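Local coordinates for IroE protein (Escherichia coli, PDB 2GZS) that hydrolyses the trilactone siderophore enterobactin and its glucosylated forms, preferring the iron-free molecules and usually cutting once to leave linear trimers, at residues 27-32 against 73-78; 189-194 against 231-236; 139-144 against 164-169; 6-11 against 61-66. All blocks are in the same frame, centred on the assembly; numbering follows the deposited sequence.

Interaction 1. Residues 27-32 against 73-78; sequences YRVWTA and VIVAVG
The carbonyl O of W30 accepts from A76 N at 2.8 Å, in the carbonyl plane, and the CA-H of V75 adds a CA-H...O contact to the same oxygen. The ladder it belongs to is the antiparallel pairing of strands 26-34 and 73-79 in the central mixed sheet of the alpha/beta-hydrolase fold, with the two segments running at 170°. Three hydrogen-bonded pairs, R28 with G78, W30 with A76 and A32 with I74, supply six backbone bonds, and the non-hydrogen-bonded pairs V29-V77 and T31-V75 lie between them. On the face bearing V29, T31, V75 and V77, CG1 of V29 presses against CG1 of V75 at 3.5 Å, closer than methyls usually sit. Both methyls point away from their own backbone nitrogens (chi1 176° and 180°), which turns the two branches toward each other across the strands. T31 CG2 meets V73 CG1, at the start of strand 73-79, at 3.8 Å. Helix 117-132 packs on this face through V132 and F120. On the other face CB of A32 lies 4.0 Å from CB of I74, and the W30 indole spreads beside A76 and G78, with CG of R28 over one of its faces and M55 of helix 51-57 nearby. The indole brings its edge to the strand: W30 CE3 is 3.7 Å from A76 O, near the ring plane.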
# COMPACT_ATOMS: atom_id res chain seq x y z
N TYR A 27 16.11 3.82 -1.76
CA TYR A 27 15.06 2.79 -1.73
C TYR A 27 15.67 1.40 -1.95
O TYR A 27 16.59 1.24 -2.75
CB TYR A 27 13.93 3.05 -2.77
CG TYR A 27 13.35 4.44 -2.47
CD1 TYR A 27 12.29 4.63 -1.63
CD2 TYR A 27 13.95 5.54 -3.07
CE1 TYR A 27 11.73 5.89 -1.33
CE2 TYR A 27 13.44 6.81 -2.79
CZ TYR A 27 12.37 6.97 -1.96
OH TYR A 27 11.87 8.23 -1.67
N ARG A 28 15.09 0.42 -1.27
CA ARG A 28 15.45 -1.00 -1.50
C ARG A 28 14.17 -1.71 -1.82
O ARG A 28 13.25 -1.62 -0.99
CB ARG A 28 16.09 -1.57 -0.24
CG ARG A 28 16.54 -3.06 -0.41
CD ARG A 28 17.37 -3.41 0.81
NE ARG A 28 18.65 -2.75 1.06
CZ ARG A 28 19.12 -2.61 2.31
NH1 ARG A 28 18.40 -3.09 3.32
NH2 ARG A 28 20.29 -2.00 2.47
N VAL A 29 13.99 -2.26 -3.03
CA VAL A 29 12.69 -2.74 -3.48
C VAL A 29 12.83 -4.25 -3.74
O VAL A 29 13.69 -4.67 -4.54
CB VAL A 29 12.22 -2.02 -4.75
CG1 VAL A 29 10.90 -2.61 -5.26
CG2 VAL A 29 12.14 -0.53 -4.41
N TRP A 30 12.01 -5.02 -3.04
CA TRP A 30 12.02 -6.47 -3.23
C TRP A 30 10.81 -6.84 -4.09
O TRP A 30 9.67 -6.39 -3.89
CB TRP A 30 11.92 -7.25 -1.94
CG TRP A 30 13.08 -7.13 -1.03
CD1 TRP A 30 14.14 -8.01 -0.99
CD2 TRP A 30 13.36 -6.13 -0.03
NE1 TRP A 30 15.04 -7.60 -0.03
CE2 TRP A 30 14.57 -6.45 0.57
CE3 TRP A 30 12.63 -4.98 0.36
CZ2 TRP A 30 15.12 -5.68 1.57
CZ3 TRP A 30 13.19 -4.20 1.38
CH2 TRP A 30 14.42 -4.54 1.97
N THR A 31 11.06 -7.67 -5.10
CA THR A 31 9.99 -8.23 -5.92
C THR A 31 9.89 -9.73 -5.66
O THR A 31 10.89 -10.44 -5.86
CB THR A 31 10.20 -7.93 -7.41
OG1 THR A 31 10.28 -6.50 -7.59
CG2 THR A 31 9.00 -8.35 -8.24
N ALA A 32 8.76 -10.22 -5.20
CA ALA A 32 8.50 -11.62 -4.92
C ALA A 32 7.56 -12.12 -6.00
O ALA A 32 6.44 -11.66 -6.13
CB ALA A 32 7.90 -11.84 -3.52
N VAL A 73 2.20 -11.18 -7.49
CA VAL A 73 3.51 -10.56 -7.33
C VAL A 73 3.48 -9.54 -6.16
O VAL A 73 2.48 -8.80 -6.08
CB VAL A 73 3.97 -9.90 -8.63
CG1 VAL A 73 5.26 -9.12 -8.56
CG2 VAL A 73 4.15 -11.03 -9.71
N ILE A 74 4.52 -9.59 -5.36
CA ILE A 74 4.55 -8.68 -4.18
C ILE A 74 5.73 -7.75 -4.40
O ILE A 74 6.88 -8.19 -4.61
CB ILE A 74 4.76 -9.50 -2.92
CG1 ILE A 74 3.74 -10.65 -2.79
CG2 ILE A 74 4.76 -8.56 -1.74
CD1 ILE A 74 3.92 -11.41 -1.49
N VAL A 75 5.51 -6.44 -4.35
CA VAL A 75 6.60 -5.48 -4.50
C VAL A 75 6.70 -4.74 -3.17
O VAL A 75 5.79 -3.94 -2.89
CB VAL A 75 6.42 -4.49 -5.66
CG1 VAL A 75 7.58 -3.52 -5.73
CG2 VAL A 75 6.23 -5.26 -6.97
N ALA A 76 7.72 -5.01 -2.38
CA ALA A 76 7.86 -4.36 -1.08
C ALA A 76 8.81 -3.19 -1.27
O ALA A 76 9.99 -3.36 -1.58
CB ALA A 76 8.42 -5.36 -0.09
N VAL A 77 8.24 -1.97 -1.11
CA VAL A 77 9.04 -0.76 -1.41
C VAL A 77 9.62 -0.28 -0.08
O VAL A 77 8.84 0.33 0.72
CB VAL A 77 8.18 0.30 -2.06
CG1 VAL A 77 9.00 1.54 -2.41
CG2 VAL A 77 7.52 -0.34 -3.31
N GLY A 78 10.89 -0.55 0.18
CA GLY A 78 11.52 -0.20 1.43
C GLY A 78 12.69 0.76 1.24
O GLY A 78 12.73 1.42 0.18

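Interaction 2. Residues 189-194 against 231-236; sequences VEPLQF and KDKGVN
A Schellman motif ends helix 219-232 here, and the loop 189-194 wraps round the chain as it leaves the helix. G234, at positive phi (91°), is the C-prime residue: its N-H returns to K231 O at 2.9 Å, while V235 N bonds the carbonyl one residue further back in the helix. That turn presents the carbonyl of K233 to the loop. L192 N donates to K233 O at 2.8 Å with an angle of 162° at the hydrogen, and a water hydrogen-bonds to the same oxygen at 3.0 Å. This water also donates to E190 O and accepts from F194 N, so it ties three backbone groups of the two segments together. A second link comes from the side chain of K233. Extended beyond CG, it crosses V189, with CD 4.1 Å from V189 CG2, and delivers NZ to V189 O at 2.8 Å; the ammonium also bonds to T187 O, at the last residue of helix 179-187. Two backbone carbonyls thus hold the charged tip. The CD2 methyl of L192 lies 4.1 Å from G234 CA; a CB there would collide with it, and the positive-phi backbone itself leaves no room for one. Farther along, F194 CB rests on V235 CG2 at 3.8 Å, and V189 CG1 lies over one face of the F194 ring. The contact joins the loop between helix 179-187 and strand 198-203 to the turn between helix 219-232 and the outermost strand 237-241, with W159 of helix 150-161 touching V189, F194 and V235.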
# COMPACT_ATOMS: atom_id res chain seq x y z
N VAL A 189 -15.14 13.78 -4.32
CA VAL A 189 -14.86 13.50 -5.73
C VAL A 189 -16.11 13.54 -6.58
O VAL A 189 -17.25 13.38 -6.14
CB VAL A 189 -14.27 12.08 -5.90
CG1 VAL A 189 -12.92 11.96 -5.25
CG2 VAL A 189 -15.26 11.08 -5.33
N GLU A 190 -15.92 13.77 -7.89
CA GLU A 190 -17.11 13.80 -8.75
C GLU A 190 -17.73 12.44 -8.98
O GLU A 190 -16.97 11.45 -8.94
CB GLU A 190 -16.68 14.35 -10.13
CG GLU A 190 -16.15 15.77 -10.09
CD GLU A 190 -14.66 15.79 -9.77
OE1 GLU A 190 -14.08 14.76 -9.35
OE2 GLU A 190 -14.07 16.89 -9.93
N PRO A 191 -19.03 12.34 -9.17
CA PRO A 191 -19.70 11.07 -9.45
C PRO A 191 -19.01 10.33 -10.59
O PRO A 191 -18.70 10.99 -11.59
CB PRO A 191 -21.14 11.43 -9.85
CG PRO A 191 -21.33 12.63 -8.93
CD PRO A 191 -20.07 13.43 -9.08
N LEU A 192 -18.82 9.05 -10.43
CA LEU A 192 -18.45 8.08 -11.46
C LEU A 192 -16.99 8.16 -11.86
O LEU A 192 -16.49 7.17 -12.37
CB LEU A 192 -19.34 8.27 -12.72
CG LEU A 192 -20.84 8.10 -12.43
CD1 LEU A 192 -21.57 7.91 -13.77
CD2 LEU A 192 -21.17 6.98 -11.46
N GLN A 193 -16.27 9.24 -11.62
CA GLN A 193 -14.90 9.29 -12.18
C GLN A 193 -13.98 8.35 -11.44
O GLN A 193 -12.90 7.97 -11.91
CB GLN A 193 -14.42 10.74 -12.05
CG GLN A 193 -12.97 11.02 -12.38
CD GLN A 193 -12.76 10.91 -13.92
OE1 GLN A 193 -13.22 9.99 -14.60
NE2 GLN A 193 -12.05 11.90 -14.41
N PHE A 194 -14.32 7.93 -10.20
CA PHE A 194 -13.44 7.04 -9.45
C PHE A 194 -13.95 5.63 -9.43
O PHE A 194 -13.53 4.79 -8.62
CB PHE A 194 -13.31 7.61 -7.99
CG PHE A 194 -12.46 8.89 -8.01
CD1 PHE A 194 -11.16 8.91 -7.56
CD2 PHE A 194 -12.99 10.07 -8.53
CE1 PHE A 194 -10.38 10.03 -7.63
CE2 PHE A 194 -12.25 11.21 -8.64
CZ PHE A 194 -10.92 11.21 -8.20
N LYS A 231 -20.29 5.20 -2.37
CA LYS A 231 -21.21 4.33 -3.12
C LYS A 231 -22.15 5.12 -4.00
O LYS A 231 -22.38 4.76 -5.16
CB LYS A 231 -22.04 3.56 -2.08
CG LYS A 231 -21.46 2.18 -1.82
CD LYS A 231 -20.15 2.18 -1.07
CE LYS A 231 -20.42 1.75 0.36
NZ LYS A 231 -20.06 0.34 0.64
N ASP A 232 -22.66 6.22 -3.39
CA ASP A 232 -23.52 7.07 -4.19
C ASP A 232 -22.79 7.65 -5.41
O ASP A 232 -23.43 7.93 -6.45
CB ASP A 232 -24.06 8.25 -3.35
CG ASP A 232 -25.17 7.93 -2.38
OD1 ASP A 232 -25.73 6.81 -2.47
OD2 ASP A 232 -25.48 8.78 -1.52
N LYS A 233 -21.49 7.84 -5.27
CA LYS A 233 -20.68 8.38 -6.36
C LYS A 233 -20.17 7.28 -7.28
O LYS A 233 -19.31 7.57 -8.13
CB LYS A 233 -19.54 9.20 -5.75
CG LYS A 233 -20.22 10.46 -5.16
CD LYS A 233 -19.24 11.40 -4.51
CE LYS A 233 -19.95 12.75 -4.31
NZ LYS A 233 -18.95 13.76 -3.95
N GLY A 234 -20.63 6.04 -7.08
CA GLY A 234 -20.29 4.98 -8.04
C GLY A 234 -19.02 4.23 -7.72
O GLY A 234 -18.47 3.44 -8.53
N VAL A 235 -18.46 4.39 -6.51
CA VAL A 235 -17.21 3.78 -6.10
C VAL A 235 -17.42 2.48 -5.33
O VAL A 235 -18.31 2.43 -4.49
CB VAL A 235 -16.41 4.75 -5.18
CG1 VAL A 235 -15.18 4.10 -4.59
CG2 VAL A 235 -16.03 6.04 -5.90
N ASN A 236 -16.59 1.48 -5.64
CA ASN A 236 -16.56 0.25 -4.85
C ASN A 236 -15.68 0.53 -3.63
O ASN A 236 -14.45 0.48 -3.80
CB ASN A 236 -15.95 -0.86 -5.71
CG ASN A 236 -15.88 -2.24 -5.08
OD1 ASN A 236 -16.14 -2.42 -3.90
ND2 ASN A 236 -15.54 -3.23 -5.91
O HOH W 1 -16.54 8.69 -8.38

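Interaction 3. Residues 139-144 against 164-169; sequences DRQRRG and YFRSYY
R143 lays its guanidinium flat on the ring of Y164, the planes 11° apart and CZ 3.7 Å from the ring centroid, a stacked cation-pi pair. It stands at the start of a beta-alpha-beta unit, strand 143-148, helix 150-161 and strand 167-171, where the parallel strands begin to pair as G144 bridges S167. The arginine chain leaves with CG opposite its backbone N (chi1 -173°), runs straight through CG and then bends at chi3 (-76°); that bend brings the plane over the tyrosine. NH1 lies above the ring yet aims its N-H along the guanidinium plane at the carbonyl of Y164, 3.0 Å from NH1 to O and nearly straight. NH2 turns to E133 in a salt bridge, so bonding at two sites fixes the rotation of the group. A leucine here would probably leave E133 without its charged mate, the Y164 carbonyl without the NH1 donor and the ring without its stacked cation. Before the bend, CG of R143 approaches F165 CD1 at 3.6 Å, the phenyl standing almost perpendicular to the guanidinium. The backbone of R143 grips as well: its O accepts from R166 N at 2.8 Å and from S167 N at 3.1 Å. CB of R166 lies 3.4 Å from Q141 O, and its chain then folds at chi2 and chi3.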
# COMPACT_ATOMS: atom_id res chain seq x y z
N ASP A 139 -1.36 -8.76 -14.52
CA ASP A 139 -2.72 -8.37 -14.80
C ASP A 139 -2.93 -6.92 -14.34
O ASP A 139 -3.10 -6.72 -13.11
CB ASP A 139 -3.73 -9.25 -14.09
CG ASP A 139 -5.15 -8.95 -14.54
OD1 ASP A 139 -5.42 -7.89 -15.11
OD2 ASP A 139 -6.02 -9.81 -14.32
N ARG A 140 -2.91 -6.06 -15.31
CA ARG A 140 -2.86 -4.64 -14.88
C ARG A 140 -4.15 -4.23 -14.20
O ARG A 140 -4.19 -3.32 -13.36
CB ARG A 140 -2.48 -3.70 -16.03
CG ARG A 140 -1.00 -3.82 -16.35
CD ARG A 140 -0.70 -3.15 -17.69
NE ARG A 140 0.73 -3.08 -17.97
CZ ARG A 140 1.22 -2.44 -19.04
NH1 ARG A 140 0.38 -1.86 -19.89
NH2 ARG A 140 2.53 -2.39 -19.25
N GLN A 141 -5.24 -4.91 -14.49
CA GLN A 141 -6.50 -4.54 -13.81
C GLN A 141 -6.47 -4.94 -12.35
O GLN A 141 -7.42 -4.60 -11.63
CB GLN A 141 -7.64 -5.21 -14.59
CG GLN A 141 -7.71 -4.76 -16.05
CD GLN A 141 -9.07 -5.16 -16.62
OE1 GLN A 141 -9.21 -6.18 -17.31
NE2 GLN A 141 -10.05 -4.34 -16.27
N ARG A 142 -5.48 -5.68 -11.89
CA ARG A 142 -5.36 -6.25 -10.58
C ARG A 142 -4.09 -5.69 -9.93
O ARG A 142 -3.45 -6.41 -9.18
CB ARG A 142 -5.27 -7.78 -10.62
CG ARG A 142 -6.55 -8.45 -11.16
CD ARG A 142 -7.51 -8.73 -10.03
NE ARG A 142 -7.40 -10.00 -9.36
CZ ARG A 142 -7.20 -11.26 -9.69
NH1 ARG A 142 -7.03 -11.66 -10.95
NH2 ARG A 142 -7.16 -12.20 -8.73
N ARG A 143 -3.74 -4.46 -10.24
CA ARG A 143 -2.62 -3.77 -9.58
C ARG A 143 -3.10 -3.05 -8.34
O ARG A 143 -4.01 -2.23 -8.45
CB ARG A 143 -1.98 -2.79 -10.57
CG ARG A 143 -0.71 -2.18 -10.01
CD ARG A 143 -0.15 -1.24 -11.03
NE ARG A 143 0.56 -1.80 -12.22
CZ ARG A 143 0.30 -1.34 -13.45
NH1 ARG A 143 -0.56 -0.37 -13.76
NH2 ARG A 143 0.93 -1.82 -14.50
N GLY A 144 -2.49 -3.39 -7.20
CA GLY A 144 -2.97 -2.75 -5.94
C GLY A 144 -1.79 -2.12 -5.22
O GLY A 144 -0.62 -2.28 -5.48
N TYR A 164 -2.87 4.76 -11.96
CA TYR A 164 -2.00 3.61 -12.20
C TYR A 164 -2.47 2.36 -11.48
O TYR A 164 -2.32 1.24 -11.92
CB TYR A 164 -0.56 3.94 -11.73
CG TYR A 164 0.48 2.96 -12.19
CD1 TYR A 164 0.97 3.01 -13.51
CD2 TYR A 164 0.97 1.99 -11.32
CE1 TYR A 164 1.95 2.10 -13.94
CE2 TYR A 164 1.94 1.12 -11.78
CZ TYR A 164 2.43 1.15 -13.07
OH TYR A 164 3.38 0.18 -13.35
N PHE A 165 -3.00 2.53 -10.25
CA PHE A 165 -3.46 1.40 -9.49
C PHE A 165 -4.96 1.20 -9.59
O PHE A 165 -5.71 2.16 -9.78
CB PHE A 165 -3.10 1.56 -7.98
CG PHE A 165 -1.63 1.70 -7.75
CD1 PHE A 165 -0.77 0.59 -7.65
CD2 PHE A 165 -1.07 2.96 -7.66
CE1 PHE A 165 0.58 0.82 -7.50
CE2 PHE A 165 0.28 3.15 -7.52
CZ PHE A 165 1.13 2.06 -7.39
N ARG A 166 -5.45 -0.04 -9.43
CA ARG A 166 -6.87 -0.29 -9.43
C ARG A 166 -7.41 -0.56 -8.03
O ARG A 166 -8.61 -0.35 -7.80
CB ARG A 166 -7.15 -1.50 -10.36
CG ARG A 166 -6.88 -1.08 -11.82
CD ARG A 166 -8.00 -0.17 -12.32
NE ARG A 166 -9.20 -0.92 -12.66
CZ ARG A 166 -9.59 -1.24 -13.90
NH1 ARG A 166 -8.86 -0.88 -14.94
NH2 ARG A 166 -10.70 -1.93 -14.08
N SER A 167 -6.58 -1.06 -7.14
CA SER A 167 -7.05 -1.36 -5.79
C SER A 167 -6.16 -0.63 -4.76
O SER A 167 -4.95 -0.62 -4.88
CB SER A 167 -7.01 -2.88 -5.51
OG SER A 167 -8.12 -3.44 -6.25
N TYR A 168 -6.87 -0.02 -3.80
CA TYR A 168 -6.13 0.85 -2.84
C TYR A 168 -6.44 0.37 -1.42
O TYR A 168 -7.65 0.53 -1.04
CB TYR A 168 -6.59 2.29 -3.07
CG TYR A 168 -6.14 2.88 -4.41
CD1 TYR A 168 -5.06 3.71 -4.54
CD2 TYR A 168 -6.88 2.50 -5.55
CE1 TYR A 168 -4.65 4.21 -5.78
CE2 TYR A 168 -6.50 3.00 -6.81
CZ TYR A 168 -5.42 3.85 -6.89
OH TYR A 168 -5.04 4.34 -8.13
N TYR A 169 -5.51 -0.13 -0.68
CA TYR A 169 -5.76 -0.66 0.66
C TYR A 169 -5.06 0.29 1.67
O TYR A 169 -3.85 0.34 1.81
CB TYR A 169 -5.12 -2.03 0.77
CG TYR A 169 -5.70 -3.11 -0.12
CD1 TYR A 169 -6.76 -3.88 0.36
CD2 TYR A 169 -5.18 -3.34 -1.39
CE1 TYR A 169 -7.34 -4.88 -0.42
CE2 TYR A 169 -5.73 -4.36 -2.15
CZ TYR A 169 -6.78 -5.10 -1.65
OH TYR A 169 -7.29 -6.09 -2.49

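Interaction 4. Residues 6-11 against 61-66; sequences KGSVFY and ELLKQL
L63 drives its side chain between S8 and Y11, and its two methyls part there: CD1 stops 3.6 Å from S8 OG, while CD2 comes over one face of the Y11 ring as a CH-pi contact, 4.0 Å from the centroid. Its CB also meets F10 CB at 3.9 Å. F10 turns its ring alongside K64, so that K64 CA sits over the ring centre, 3.8 Å from the centroid and 10° off the normal. The lysine's CB closes on F10 CZ at 3.5 Å, and its chain carries on in the direction of the ring. In place of this phenyl ring, an alanine is likely to open a gap against the helix and leave K64 CA and CB without the aromatic face they rest on. In the fold, this packs the loop between helix 2-6 and edge strand 11-19 against helix 60-66 of the hydrolase. The loop is shaped by an ST turn: S8 OG accepts from F10 N at 3.0 Å, straight to within 14°, and bonds to D60 at the start of the helix. Y11 crosses L63 obliquely and L66, on the following helical turn, at about a right angle. Its hydroxyl bonds to P72 O beyond the helix, and L66 CD1 touches that same OH at 3.7 Å.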
# COMPACT_ATOMS: atom_id res chain seq x y z
N LYS A 6 16.84 -15.84 2.03
CA LYS A 6 16.73 -17.29 2.26
C LYS A 6 16.03 -18.01 1.13
O LYS A 6 16.43 -19.14 0.80
CB LYS A 6 16.02 -17.52 3.59
CG LYS A 6 14.95 -18.60 3.57
CD LYS A 6 14.35 -18.75 4.97
CE LYS A 6 14.26 -20.21 5.37
NZ LYS A 6 13.43 -20.38 6.60
N GLY A 7 15.04 -17.41 0.47
CA GLY A 7 14.34 -18.18 -0.59
C GLY A 7 13.12 -18.89 -0.05
O GLY A 7 13.03 -19.12 1.14
N SER A 8 12.17 -19.21 -0.92
CA SER A 8 10.97 -19.92 -0.55
C SER A 8 10.60 -20.92 -1.64
O SER A 8 10.83 -20.67 -2.85
CB SER A 8 9.79 -18.99 -0.29
OG SER A 8 8.59 -19.69 -0.14
N VAL A 9 10.02 -22.06 -1.21
CA VAL A 9 9.61 -22.95 -2.28
C VAL A 9 8.45 -22.37 -3.05
O VAL A 9 8.11 -22.78 -4.15
CB VAL A 9 9.22 -24.33 -1.71
CG1 VAL A 9 10.43 -25.11 -1.30
CG2 VAL A 9 8.29 -24.15 -0.49
N PHE A 10 7.71 -21.36 -2.52
CA PHE A 10 6.52 -20.87 -3.16
C PHE A 10 6.75 -19.67 -4.11
O PHE A 10 5.95 -19.42 -4.97
CB PHE A 10 5.55 -20.43 -2.02
CG PHE A 10 4.96 -21.65 -1.26
CD1 PHE A 10 4.04 -22.44 -1.88
CD2 PHE A 10 5.42 -21.88 0.03
CE1 PHE A 10 3.52 -23.53 -1.16
CE2 PHE A 10 4.93 -22.96 0.75
CZ PHE A 10 4.02 -23.77 0.10
N TYR A 11 7.86 -18.98 -3.87
CA TYR A 11 8.12 -17.67 -4.50
C TYR A 11 9.63 -17.48 -4.66
O TYR A 11 10.43 -18.00 -3.91
CB TYR A 11 7.66 -16.52 -3.58
CG TYR A 11 6.28 -16.00 -3.68
CD1 TYR A 11 5.18 -16.71 -3.18
CD2 TYR A 11 5.99 -14.78 -4.30
CE1 TYR A 11 3.86 -16.31 -3.24
CE2 TYR A 11 4.66 -14.36 -4.37
CZ TYR A 11 3.60 -15.08 -3.85
OH TYR A 11 2.29 -14.66 -3.92
N GLU A 61 4.01 -19.64 5.62
CA GLU A 61 2.58 -19.97 5.77
C GLU A 61 1.73 -19.00 4.95
O GLU A 61 0.79 -19.42 4.32
CB GLU A 61 1.97 -19.93 7.19
CG GLU A 61 0.48 -20.16 7.25
CD GLU A 61 -0.59 -19.15 7.61
OE1 GLU A 61 -0.43 -17.89 7.53
OE2 GLU A 61 -1.73 -19.63 8.01
N LEU A 62 2.02 -17.69 4.93
CA LEU A 62 1.27 -16.79 4.09
C LEU A 62 1.47 -17.10 2.61
O LEU A 62 0.49 -17.14 1.90
CB LEU A 62 1.68 -15.32 4.40
CG LEU A 62 0.95 -14.27 3.52
CD1 LEU A 62 -0.52 -14.13 3.71
CD2 LEU A 62 1.62 -12.92 3.79
N LEU A 63 2.73 -17.33 2.22
CA LEU A 63 2.95 -17.64 0.80
C LEU A 63 2.21 -18.91 0.33
O LEU A 63 1.71 -18.84 -0.77
CB LEU A 63 4.45 -17.72 0.57
CG LEU A 63 5.27 -16.44 0.92
CD1 LEU A 63 6.75 -16.63 0.54
CD2 LEU A 63 4.70 -15.20 0.25
N LYS A 64 2.19 -19.90 1.22
CA LYS A 64 1.43 -21.12 0.93
C LYS A 64 -0.03 -20.81 0.72
O LYS A 64 -0.67 -21.21 -0.23
CB LYS A 64 1.68 -22.09 2.08
CG LYS A 64 0.80 -23.35 2.01
CD LYS A 64 1.20 -24.22 3.20
CE LYS A 64 0.30 -25.43 3.38
NZ LYS A 64 -0.85 -25.19 4.31
N GLN A 65 -0.62 -19.99 1.63
CA GLN A 65 -2.04 -19.70 1.50
C GLN A 65 -2.40 -18.88 0.25
O GLN A 65 -3.36 -19.00 -0.44
CB GLN A 65 -2.54 -18.99 2.79
CG GLN A 65 -4.04 -18.76 2.82
CD GLN A 65 -4.82 -20.10 2.88
OE1 GLN A 65 -4.36 -20.98 3.62
NE2 GLN A 65 -5.91 -20.19 2.14
N LEU A 66 -1.50 -17.88 -0.04
CA LEU A 66 -1.67 -17.15 -1.29
C LEU A 66 -1.68 -18.02 -2.54
O LEU A 66 -2.39 -17.78 -3.50
CB LEU A 66 -0.53 -16.11 -1.45
CG LEU A 66 -0.52 -14.99 -0.39
CD1 LEU A 66 0.69 -14.09 -0.66
CD2 LEU A 66 -1.77 -14.15 -0.36

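Interactions 1 and 4 touch: Y11 CD2 lies 3.5 Å from A32 C, and I74 CD1 meets the methyls of L63 and L66, so the helix of interaction 4 packs on the antiparallel strands of interaction 1. Interaction 3 reaches the same sheet, its nearest atoms about 7 Å from interaction 1, with strand 43-48 lying between. Interaction 2 is about 7 Å from interaction 3 by nearest atoms and, with centres 31 Å apart, across the chain's centre from interaction 1. All four lie away from the catalytic S149 and H247; in interaction 1, the side-chain position of G78 is about 14 Å from the bound diisopropyl phosphonate. Strand 143-148, begun in interaction 3, leads directly to S149.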